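Local atomic coordinates of mannitol dehydrogenase (Pseudomonas fluorescens, PDB entry 1LJ8), a protein that binds NAD and probably catalyses the NAD-dependent interconversion of mannitol and fructose, as a member of the long-chain mannitol dehydrogenase family. Residues Leu82-Glu87 / Leu242-Glu247; Thr233-Thr238 / Ala368-Arg373; Phe317-Met322 / Ser363-Ala368; Asp377-Phe382 / Ile426-Ala431. All coordinates share one frame; numbering follows the deposited sequence.

Interaction 1 of 4, residues Leu82-Glu87 / Leu242-Glu247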
# COMPACT_ATOMS: atom_id res chain seq x y z
N LEU A 82 4.70 21.73 -4.48
CA LEU A 82 6.05 21.19 -4.25
C LEU A 82 6.06 20.46 -2.86
O LEU A 82 5.30 20.82 -1.97
CB LEU A 82 7.09 22.34 -4.19
CG LEU A 82 7.26 23.18 -5.46
CD1 LEU A 82 8.19 24.38 -5.19
CD2 LEU A 82 7.80 22.32 -6.58
N PHE A 83 6.91 19.44 -2.68
CA PHE A 83 7.02 18.79 -1.38
C PHE A 83 8.42 18.22 -1.33
O PHE A 83 9.04 17.99 -2.38
CB PHE A 83 5.96 17.69 -1.17
CG PHE A 83 6.00 16.56 -2.16
CD1 PHE A 83 6.79 15.42 -1.89
CD2 PHE A 83 5.31 16.65 -3.36
CE1 PHE A 83 6.88 14.37 -2.83
CE2 PHE A 83 5.38 15.61 -4.32
CZ PHE A 83 6.18 14.46 -4.06
N THR A 84 8.90 17.98 -0.11
CA THR A 84 10.25 17.47 0.08
C THR A 84 10.22 15.94 0.22
O THR A 84 9.41 15.39 1.00
CB THR A 84 10.89 18.02 1.39
OG1 THR A 84 10.70 19.46 1.46
CG2 THR A 84 12.38 17.73 1.44
N LEU A 85 11.13 15.29 -0.49
CA LEU A 85 11.33 13.86 -0.36
C LEU A 85 12.56 13.79 0.57
O LEU A 85 13.64 14.28 0.22
CB LEU A 85 11.62 13.23 -1.70
CG LEU A 85 11.77 11.70 -1.53
CD1 LEU A 85 11.01 10.96 -2.61
CD2 LEU A 85 13.22 11.37 -1.58
N TYR A 86 12.40 13.19 1.74
CA TYR A 86 13.46 13.15 2.76
C TYR A 86 13.81 11.69 3.00
O TYR A 86 13.09 10.98 3.72
CB TYR A 86 12.90 13.82 4.01
CG TYR A 86 13.83 14.00 5.20
CD1 TYR A 86 15.21 13.97 5.05
CD2 TYR A 86 13.31 14.27 6.47
CE1 TYR A 86 16.10 14.22 6.18
CE2 TYR A 86 14.17 14.51 7.58
CZ TYR A 86 15.55 14.49 7.41
OH TYR A 86 16.38 14.77 8.48
N GLU A 87 14.93 11.26 2.40
CA GLU A 87 15.38 9.87 2.54
C GLU A 87 16.07 9.67 3.88
O GLU A 87 16.87 10.50 4.28
CB GLU A 87 16.34 9.48 1.39
CG GLU A 87 15.68 9.47 -0.02
CD GLU A 87 16.66 9.14 -1.12
OE1 GLU A 87 17.89 9.25 -0.85
OE2 GLU A 87 16.21 8.80 -2.25
N LEU A 242 9.59 17.78 11.88
CA LEU A 242 10.49 18.63 12.62
C LEU A 242 11.94 18.27 12.35
O LEU A 242 12.81 19.16 12.33
CB LEU A 242 10.19 18.54 14.13
CG LEU A 242 8.82 19.11 14.53
CD1 LEU A 242 8.60 18.92 16.05
CD2 LEU A 242 8.74 20.60 14.19
N GLN A 243 12.21 16.99 12.12
CA GLN A 243 13.60 16.56 11.88
C GLN A 243 14.10 17.22 10.57
O GLN A 243 15.25 17.64 10.46
CB GLN A 243 13.67 15.04 11.76
CG GLN A 243 15.07 14.52 11.46
CD GLN A 243 15.15 12.99 11.35
OE1 GLN A 243 14.17 12.30 10.98
NE2 GLN A 243 16.32 12.46 11.67
N LEU A 244 13.20 17.32 9.59
CA LEU A 244 13.56 17.95 8.32
C LEU A 244 13.96 19.41 8.54
O LEU A 244 14.94 19.90 7.97
CB LEU A 244 12.38 17.86 7.35
CG LEU A 244 12.59 18.56 6.00
CD1 LEU A 244 13.84 17.93 5.22
CD2 LEU A 244 11.30 18.41 5.18
N HIS A 245 13.18 20.13 9.33
CA HIS A 245 13.48 21.53 9.63
C HIS A 245 14.79 21.60 10.44
O HIS A 245 15.69 22.39 10.13
CB HIS A 245 12.35 22.15 10.46
CG HIS A 245 12.69 23.52 10.98
ND1 HIS A 245 12.81 24.61 10.15
CD2 HIS A 245 13.05 23.94 12.22
CE1 HIS A 245 13.25 25.65 10.85
NE2 HIS A 245 13.40 25.27 12.11
N ASP A 246 14.89 20.75 11.48
CA ASP A 246 16.07 20.75 12.35
C ASP A 246 17.34 20.53 11.55
O ASP A 246 18.33 21.27 11.69
CB ASP A 246 15.94 19.66 13.47
CG ASP A 246 14.79 19.97 14.48
OD1 ASP A 246 14.37 21.15 14.52
OD2 ASP A 246 14.30 19.04 15.23
N GLU A 247 17.33 19.55 10.64
CA GLU A 247 18.52 19.21 9.85
C GLU A 247 18.77 19.92 8.56
O GLU A 247 19.92 20.04 8.15
CB GLU A 247 18.51 17.73 9.49
CG GLU A 247 18.04 16.84 10.55
CD GLU A 247 19.15 15.99 11.02
OE1 GLU A 247 19.79 16.35 12.05
OE2 GLU A 247 19.40 14.97 10.34
O HOH W 1 19.28 14.03 7.82

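Interaction 2 of 4, residues Thr233-Thr238 / Ala368-Arg373. With NAD (nicotinamide-adenine-dinucleotide), chain B.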
# COMPACT_ATOMS: atom_id res chain seq x y z
N THR A 233 7.69 3.59 3.20
CA THR A 233 7.32 5.00 3.32
C THR A 233 6.48 5.21 4.58
O THR A 233 5.26 4.99 4.59
CB THR A 233 6.54 5.44 2.03
OG1 THR A 233 7.35 5.19 0.85
CG2 THR A 233 6.17 6.98 2.11
N PRO A 234 7.11 5.61 5.66
CA PRO A 234 6.39 5.84 6.92
C PRO A 234 5.37 7.01 6.78
O PRO A 234 5.40 7.75 5.78
CB PRO A 234 7.50 6.26 7.89
CG PRO A 234 8.77 5.59 7.32
CD PRO A 234 8.59 5.74 5.82
N MSE A 235 4.54 7.17 7.82
CA MSE A 235 3.62 8.31 7.90
C MSE A 235 4.47 9.51 8.31
O MSE A 235 5.48 9.36 9.02
CB MSE A 235 2.54 8.09 8.98
CG MSE A 235 1.78 6.80 8.79
SE MSE A 235 0.37 6.72 10.15
CE MSE A 235 1.53 6.46 11.73
N THR A 236 4.12 10.69 7.81
CA THR A 236 4.88 11.86 8.18
C THR A 236 4.32 12.34 9.52
O THR A 236 3.35 13.05 9.59
CB THR A 236 4.75 12.96 7.12
OG1 THR A 236 5.45 12.51 5.93
CG2 THR A 236 5.37 14.31 7.62
N SER A 237 4.96 11.93 10.59
CA SER A 237 4.53 12.35 11.93
C SER A 237 5.16 13.74 12.18
O SER A 237 5.99 14.26 11.41
CB SER A 237 5.09 11.35 12.93
OG SER A 237 6.51 11.44 12.83
N THR A 238 4.75 14.38 13.28
CA THR A 238 5.33 15.66 13.59
C THR A 238 6.84 15.56 13.75
O THR A 238 7.58 16.43 13.33
CB THR A 238 4.71 16.22 14.88
OG1 THR A 238 3.33 16.45 14.63
CG2 THR A 238 5.37 17.52 15.28
N ALA A 368 12.57 5.16 11.13
CA ALA A 368 11.51 5.25 12.12
C ALA A 368 10.09 5.00 11.54
O ALA A 368 9.16 5.82 11.66
CB ALA A 368 11.58 6.62 12.85
N ASP A 369 9.93 3.83 10.95
CA ASP A 369 8.64 3.44 10.38
C ASP A 369 7.74 2.95 11.51
O ASP A 369 8.11 2.11 12.33
CB ASP A 369 8.87 2.36 9.32
CG ASP A 369 7.60 2.03 8.55
OD1 ASP A 369 6.69 2.87 8.62
OD2 ASP A 369 7.52 0.95 7.91
N GLN A 370 6.54 3.48 11.55
CA GLN A 370 5.63 3.21 12.65
C GLN A 370 4.86 1.91 12.67
O GLN A 370 4.21 1.59 11.68
CB GLN A 370 4.60 4.34 12.75
CG GLN A 370 5.22 5.73 12.72
CD GLN A 370 5.25 6.34 11.31
OE1 GLN A 370 4.92 5.68 10.32
NE2 GLN A 370 5.66 7.62 11.23
N LEU A 371 4.90 1.17 13.78
CA LEU A 371 4.10 -0.01 13.86
C LEU A 371 2.62 0.37 13.73
O LEU A 371 1.82 -0.42 13.22
CB LEU A 371 4.35 -0.82 15.17
CG LEU A 371 5.77 -1.43 15.27
CD1 LEU A 371 5.78 -2.37 16.50
CD2 LEU A 371 6.15 -2.19 13.95
N GLU A 372 2.22 1.58 14.14
CA GLU A 372 0.82 1.94 13.95
C GLU A 372 0.43 1.94 12.46
O GLU A 372 -0.70 1.59 12.10
CB GLU A 372 0.52 3.31 14.54
CG GLU A 372 -0.98 3.57 14.52
CD GLU A 372 -1.43 4.72 15.42
OE1 GLU A 372 -0.87 4.89 16.53
OE2 GLU A 372 -2.37 5.42 15.02
N ARG A 373 1.39 2.33 11.60
CA ARG A 373 1.16 2.32 10.16
C ARG A 373 1.11 0.87 9.70
O ARG A 373 0.19 0.47 9.00
CB ARG A 373 2.31 3.03 9.41
CG ARG A 373 2.09 3.11 7.90
CD ARG A 373 3.35 3.62 7.16
NE ARG A 373 4.35 2.56 7.10
CZ ARG A 373 4.28 1.53 6.26
NH1 ARG A 373 3.25 1.40 5.40
NH2 ARG A 373 5.25 0.64 6.26
PA NAD B . -1.57 6.95 3.10
O1A NAD B . -2.36 6.67 4.27
O2A NAD B . -0.52 8.00 3.06
O5B NAD B . -2.52 7.29 1.86
C5B NAD B . -3.59 6.37 1.49
C4B NAD B . -4.29 7.18 0.39
O4B NAD B . -5.40 6.33 -0.13
C3B NAD B . -5.07 8.46 0.86
O3B NAD B . -4.96 9.42 -0.21
C2B NAD B . -6.50 7.94 1.07
O2B NAD B . -7.48 8.97 1.02
C1B NAD B . -6.64 7.01 -0.12
N9A NAD B . -7.67 6.03 -0.01
C8A NAD B . -7.99 5.14 1.00
N7A NAD B . -9.00 4.36 0.69
C5A NAD B . -9.35 4.76 -0.59
C6A NAD B . -10.35 4.26 -1.43
N6A NAD B . -11.18 3.25 -1.14
N1A NAD B . -10.51 4.85 -2.68
C2A NAD B . -9.69 5.90 -3.09
N3A NAD B . -8.68 6.40 -2.28
C4A NAD B . -8.56 5.79 -1.03
O3 NAD B . -0.94 5.56 2.67
PN NAD B . 0.39 5.20 1.84
O1N NAD B . 1.49 4.98 2.77
O2N NAD B . 0.55 6.24 0.81
O5D NAD B . 0.04 3.79 1.23
C5D NAD B . -1.00 3.73 0.26
C4D NAD B . -0.86 2.43 -0.40
O4D NAD B . 0.31 2.33 -1.24
C3D NAD B . -0.85 1.14 0.49
O3D NAD B . -2.14 0.79 0.96
C2D NAD B . -0.15 0.12 -0.39
O2D NAD B . -1.08 -0.57 -1.22
C1D NAD B . 0.84 0.97 -1.21
N1N NAD B . 2.22 0.96 -0.70
C2N NAD B . 2.67 1.65 0.45
C3N NAD B . 3.96 1.46 0.85
C7N NAD B . 4.45 2.17 2.12
O7N NAD B . 5.55 1.83 2.57
N7N NAD B . 3.70 3.05 2.75
C4N NAD B . 4.87 0.55 0.11
C5N NAD B . 4.38 -0.09 -1.06
C6N NAD B . 3.04 0.10 -1.50

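Interaction 3 of 4, residues Phe317-Met322 / Ser363-Ala368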
# COMPACT_ATOMS: atom_id res chain seq x y z
N PHE A 317 8.09 1.11 16.69
CA PHE A 317 8.74 1.25 15.37
C PHE A 317 9.23 -0.08 14.88
O PHE A 317 9.57 -0.96 15.69
CB PHE A 317 9.94 2.20 15.43
CG PHE A 317 9.53 3.57 15.82
CD1 PHE A 317 9.50 3.95 17.17
CD2 PHE A 317 9.10 4.47 14.84
CE1 PHE A 317 9.05 5.21 17.54
CE2 PHE A 317 8.65 5.73 15.20
CZ PHE A 317 8.62 6.11 16.56
N VAL A 318 9.29 -0.22 13.56
CA VAL A 318 9.76 -1.46 12.97
C VAL A 318 11.20 -1.80 13.39
O VAL A 318 11.50 -2.96 13.69
CB VAL A 318 9.67 -1.40 11.41
CG1 VAL A 318 10.26 -2.66 10.79
CG2 VAL A 318 8.17 -1.25 11.01
N HIS A 319 12.08 -0.80 13.44
CA HIS A 319 13.47 -1.11 13.82
C HIS A 319 13.60 -1.63 15.23
O HIS A 319 14.56 -2.36 15.52
CB HIS A 319 14.42 0.09 13.62
CG HIS A 319 14.12 1.26 14.51
ND1 HIS A 319 13.21 2.24 14.17
CD2 HIS A 319 14.67 1.65 15.69
CE1 HIS A 319 13.21 3.19 15.10
NE2 HIS A 319 14.10 2.85 16.03
N GLU A 320 12.66 -1.29 16.10
CA GLU A 320 12.69 -1.77 17.50
C GLU A 320 12.46 -3.27 17.52
O GLU A 320 13.10 -3.97 18.29
CB GLU A 320 11.62 -1.11 18.34
CG GLU A 320 11.98 0.34 18.56
CD GLU A 320 10.94 1.10 19.30
OE1 GLU A 320 9.76 0.70 19.32
OE2 GLU A 320 11.30 2.16 19.85
N THR A 321 11.54 -3.76 16.68
CA THR A 321 11.34 -5.20 16.64
C THR A 321 12.59 -5.87 16.09
O THR A 321 12.93 -6.98 16.50
CB THR A 321 10.13 -5.64 15.74
OG1 THR A 321 10.43 -5.41 14.34
CG2 THR A 321 8.86 -4.92 16.19
N MSE A 322 13.32 -5.21 15.19
CA MSE A 322 14.51 -5.81 14.64
C MSE A 322 15.65 -5.79 15.65
O MSE A 322 16.66 -6.49 15.42
CB MSE A 322 14.96 -5.13 13.35
CG MSE A 322 13.99 -5.30 12.19
SE MSE A 322 13.80 -7.21 11.60
CE MSE A 322 12.39 -7.58 12.60
N SER A 363 15.74 -3.18 9.57
CA SER A 363 16.65 -2.80 10.67
C SER A 363 17.11 -1.36 10.58
O SER A 363 17.80 -0.85 11.49
CB SER A 363 17.87 -3.76 10.69
OG SER A 363 17.44 -5.11 10.86
N ASN A 364 16.72 -0.68 9.49
CA ASN A 364 17.04 0.75 9.28
C ASN A 364 16.53 1.54 10.51
O ASN A 364 15.33 1.69 10.75
CB ASN A 364 16.36 1.19 7.97
CG ASN A 364 16.54 2.67 7.65
OD1 ASN A 364 16.97 3.47 8.48
ND2 ASN A 364 16.19 3.02 6.42
N GLN A 365 17.43 2.08 11.31
CA GLN A 365 16.97 2.78 12.51
C GLN A 365 16.56 4.21 12.23
O GLN A 365 15.67 4.74 12.88
CB GLN A 365 18.08 2.81 13.59
CG GLN A 365 18.81 1.48 13.77
CD GLN A 365 18.11 0.52 14.71
OE1 GLN A 365 17.79 0.88 15.85
NE2 GLN A 365 17.87 -0.73 14.25
N ALA A 366 17.20 4.83 11.24
CA ALA A 366 16.93 6.23 10.97
C ALA A 366 15.53 6.50 10.43
O ALA A 366 14.96 7.55 10.72
CB ALA A 366 17.93 6.74 9.97
N ILE A 367 14.98 5.55 9.67
CA ILE A 367 13.66 5.74 9.03
C ILE A 367 12.50 5.85 10.00
O ILE A 367 11.51 6.55 9.73
CB ILE A 367 13.43 4.60 7.98
CG1 ILE A 367 12.26 4.90 7.00
CG2 ILE A 367 13.19 3.29 8.72
CD1 ILE A 367 12.38 6.22 6.24
N ALA A 368 12.57 5.16 11.13
CA ALA A 368 11.51 5.25 12.12
C ALA A 368 10.09 5.00 11.54
O ALA A 368 9.16 5.82 11.66
CB ALA A 368 11.58 6.62 12.85
O HOH W 2 18.41 -6.67 13.23

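Interaction 4 of 4, residues Asp377-Phe382 / Ile426-Ala431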
# COMPACT_ATOMS: atom_id res chain seq x y z
N ASP A 377 -5.27 -1.30 9.17
CA ASP A 377 -6.08 -1.98 8.17
C ASP A 377 -5.76 -3.48 8.03
O ASP A 377 -5.70 -4.04 6.90
CB ASP A 377 -5.90 -1.24 6.81
CG ASP A 377 -7.01 -1.55 5.81
OD1 ASP A 377 -8.02 -2.21 6.18
OD2 ASP A 377 -6.86 -1.11 4.61
N GLY A 378 -5.58 -4.13 9.17
CA GLY A 378 -5.34 -5.58 9.14
C GLY A 378 -6.53 -6.29 8.50
O GLY A 378 -6.34 -7.34 7.86
N SER A 379 -7.75 -5.76 8.68
CA SER A 379 -8.92 -6.43 8.07
C SER A 379 -8.77 -6.53 6.54
O SER A 379 -9.20 -7.53 5.94
CB SER A 379 -10.23 -5.71 8.43
OG SER A 379 -10.27 -4.40 7.89
N SER A 380 -8.11 -5.56 5.91
CA SER A 380 -7.91 -5.65 4.46
C SER A 380 -6.57 -6.31 4.10
O SER A 380 -6.44 -6.88 3.01
CB SER A 380 -7.90 -4.25 3.78
OG SER A 380 -9.05 -3.46 4.12
N LYS A 381 -5.59 -6.21 5.00
CA LYS A 381 -4.26 -6.74 4.71
C LYS A 381 -4.12 -8.25 4.91
O LYS A 381 -3.42 -8.89 4.12
CB LYS A 381 -3.22 -6.03 5.58
CG LYS A 381 -3.04 -4.58 5.18
CD LYS A 381 -2.15 -3.87 6.16
CE LYS A 381 -1.82 -2.43 5.60
NZ LYS A 381 -1.04 -1.69 6.59
N PHE A 382 -4.77 -8.80 5.92
CA PHE A 382 -4.66 -10.24 6.12
C PHE A 382 -4.90 -11.11 4.89
O PHE A 382 -4.08 -11.98 4.60
CB PHE A 382 -5.53 -10.73 7.30
CG PHE A 382 -4.78 -10.77 8.62
CD1 PHE A 382 -4.91 -9.74 9.54
CD2 PHE A 382 -3.90 -11.82 8.91
CE1 PHE A 382 -4.20 -9.74 10.73
CE2 PHE A 382 -3.17 -11.83 10.11
CZ PHE A 382 -3.32 -10.78 11.03
N ILE A 426 -7.83 1.60 17.31
CA ILE A 426 -7.49 0.67 16.21
C ILE A 426 -7.61 1.37 14.86
O ILE A 426 -8.70 1.71 14.42
CB ILE A 426 -8.44 -0.53 16.15
CG1 ILE A 426 -8.60 -1.19 17.54
CG2 ILE A 426 -7.91 -1.56 15.11
CD1 ILE A 426 -7.33 -1.72 18.10
N PRO A 427 -6.50 1.54 14.14
CA PRO A 427 -6.62 2.22 12.84
C PRO A 427 -7.04 1.24 11.73
O PRO A 427 -6.22 0.77 10.96
CB PRO A 427 -5.22 2.81 12.66
CG PRO A 427 -4.33 1.79 13.30
CD PRO A 427 -5.10 1.36 14.54
N ASP A 428 -8.32 0.94 11.66
CA ASP A 428 -8.84 -0.01 10.69
C ASP A 428 -10.19 0.52 10.24
O ASP A 428 -10.97 0.99 11.07
CB ASP A 428 -9.01 -1.37 11.38
CG ASP A 428 -9.30 -2.52 10.42
OD1 ASP A 428 -8.45 -3.45 10.41
OD2 ASP A 428 -10.36 -2.50 9.70
N PRO A 429 -10.47 0.46 8.94
CA PRO A 429 -11.77 0.96 8.46
C PRO A 429 -12.93 0.16 9.04
O PRO A 429 -14.06 0.64 9.06
CB PRO A 429 -11.64 0.86 6.94
CG PRO A 429 -10.65 -0.30 6.73
CD PRO A 429 -9.63 -0.02 7.82
N ARG A 430 -12.67 -1.03 9.56
CA ARG A 430 -13.73 -1.82 10.15
C ARG A 430 -13.41 -2.04 11.62
O ARG A 430 -13.69 -3.10 12.17
CB ARG A 430 -13.82 -3.19 9.46
CG ARG A 430 -13.96 -3.08 7.95
CD ARG A 430 -14.35 -4.44 7.35
NE ARG A 430 -15.68 -4.87 7.80
CZ ARG A 430 -16.20 -6.07 7.58
NH1 ARG A 430 -15.51 -6.98 6.89
NH2 ARG A 430 -17.41 -6.38 8.06
N ALA A 431 -12.84 -1.03 12.26
CA ALA A 431 -12.42 -1.17 13.65
C ALA A 431 -13.53 -1.63 14.59
O ALA A 431 -13.37 -2.62 15.34
CB ALA A 431 -11.81 0.17 14.17
O HOH W 3 -6.34 -3.96 12.10

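Interaction 1 of 4, residues Leu82-Glu87 / Leu242-Glu247
The side chains of Tyr86 and Leu244 lie alongside one another, pointing opposite ways, and this overlap is the heart of the contact between strand 83-87 and helix 238-248. Methyl CD1 of Leu244 sits squarely over one face of the phenol as a CH-pi donor, 3.9 Å from the centroid of the Tyr86 ring and 13° off its normal. The ring reaches the helix because CG of Tyr86 stands anti to the backbone N (chi1 -176°), which carries its CE2 edge to 3.6 Å from Leu244 CA. The second methyl of the leucine takes a different partner: Leu244 CD2 meets the side chain of Thr84 tip to tip, 3.8 Å from Thr84 CB, while the hydroxyl of Thr84 is engaged by Asp252.

At the far end of the phenol, Gln243 and Glu247 both lie crosswise to the tyrosine. Gln243 brings its CG to the ring edge, 3.3 Å from Tyr86 OH, with its amide plane turned 74° from the ring. Strand and helix axes run nearly perpendicular in this packing of a helix on the Rossmann-domain sheet, where strand 83-87 lies between strands 96-107 and 256-258. The chemistry is thus divided: apolar where methyls meet the ring face, polar at the hydroxyl end, where a water in the ring plane, 2.7 Å from Glu247 OE2, links that carboxylate to Tyr86 OH.

Interaction 2 of 4, residues Thr233-Thr238 / Ala368-Arg373
Thr233 meets Arg373 beside the nicotinamide end of NAD, its carbonyl O 3.5 Å from Arg373 CD. Its backbone holds the carboxamide with two bonds: Thr233 N donates to NAD O7N (2.8 Å), and NAD N7N donates to Thr233 O (3.1 Å). That same carbonyl and the carboxamide oxygen lie over one face of the Arg373 guanidinium, whose NH1 is 3.2 Å from NAD N7N. Pro234 lies across the side chain of Asp369, its CA 3.4 Å from Asp369 OD1.

Selenomethionine Met235 is read by one primary amide. Its N donates to Gln370 OE1 (2.9 Å) in the carbonyl plane, on a lone pair, and its O accepts from Gln370 NE2 (2.8 Å). The glutamine's bend at chi2 (94°) turns the amide to this backbone. The Met235 side chain runs alongside that of Arg373, pointing the other way, and Ser237 brings CB near Gln370 NE2 while its hydroxyl caps the helix starting at Thr238.

Arg373 grips Asp369 side-on through NE and NH2, each meeting the syn lone pair of one carboxylate oxygen. This salt bridge would hold the C-terminal domain's guanidinium face against the carboxamide bound by the Rossmann domain, its charge probably partly balanced by Asp369.

Interaction 3 of 4, residues Phe317-Met322 / Ser363-Ala368
An Asx motif shapes the turn that faces the start of helix 318-322: Asn364 OD1 accepts from Ile367 N (3.1 Å), and the curled chain 363-368 packs along one side of the helix. His319 fills the middle of the contact. Its CG lies between the backbone N and the carbonyl carbon (chi1 64°), directing the imidazole onto the turn, where Gln365 CA makes a CH-pi contact 4.1 Å from the centroid of the His319 ring. Gln365 O lies over the same face, offset toward the rim, while Glu320 CG occupies the opposite face, so the ring is sandwiched.

The amide of Gln365 crosses the imidazole obliquely, the two planes 72° apart, and brings OE1 to 3.2 Å from His319 CD2. Two bonds steady that amide: Gln365 NE2 donates to Ser363 O (2.8 Å), and OE1 accepts from Asn323.

On either side of the histidine the packing changes character. Phe317, the N-cap residue, turns its ring edge to Ala368 O, 3.5 Å from Phe317 CD2, and the same ring carbon meets the methyl of Ala368. At the other end, CB of selenomethionine Met322 rests against Ser363 OG at 3.5 Å; a water donates both to this hydroxyl and to Met322 O, and Val359 O is a further partner of the serine.

Behind the contact, Val318 and Met322 pack on Phe362 of helix 351-362, and Leu306 of helix 289-313 touches Met322. Asp90 and Leu88, in the loop after strand 83-87, hydrogen-bond to residues 364-366 and tie the turn to the Rossmann domain.

Interaction 4 of 4, residues Asp377-Phe382 / Ile426-Ala431
The backbones come closest at Asp377 and Asp428, whose CA atoms are 4.2 Å apart, and one main-chain bond joins them there, Asp377 N donating to Pro427 O (2.9 Å). Next to it the carboxylate of Asp428 reaches across to the first turn of helix 378-385. Its CG stands anti to the backbone N (chi1 -169°), and both oxygens take Ser379 on their syn lone pairs: OD1 from Ser379 N (3.0 Å, N-H...O angle 168°) and OD2 from Ser379 OG (2.6 Å).

With its anti lone pair, Asp428 OD2 also accepts from Arg430 N (2.7 Å), an Asx turn at the head of helix 431-437, so one carboxylate ties together the N-terminal ends of two helices in the C-terminal domain. Backbone N-H groups converging on it would be expected to stabilise its negative charge.

Asp377 is the N-cap of helix 378-385. Its OD1 accepts from Ser380 OG and, weakly, from Ser380 N, and lies 3.2 Å from Pro429 CD, the proline ring lying across the aspartate side chain. The two carboxylates stay apart, Asp377 OD1 4.2 Å from Asp428 OD2. A water joins Gly378 N to Asp428 OD1, while the guanidinium of Arg430 pairs with Glu453.

Overall arrangement
Interaction 2 is the hub: it joins the Rossmann and C-terminal domains at the nicotinamide end of NAD. Its segment 233-238 leads into helix 238-248, the helix of interaction 1, whose Tyr86 side chain is about 10 Å from that of Thr233. Interaction 3 adjoins interaction 2, the centres about 11 Å apart; the two share Ala368, and a probable hydrogen bond runs from Val318 N to Asp369 O (2.9 Å). Further along the chain, helix 371-375 is followed by helix 378-385 of interaction 4, centred about 16 Å from interaction 2, where the Asp377 side chain is about 6 Å from NAD. Interactions 1 and 4 lie farthest apart, their centres separated by about 29 Å.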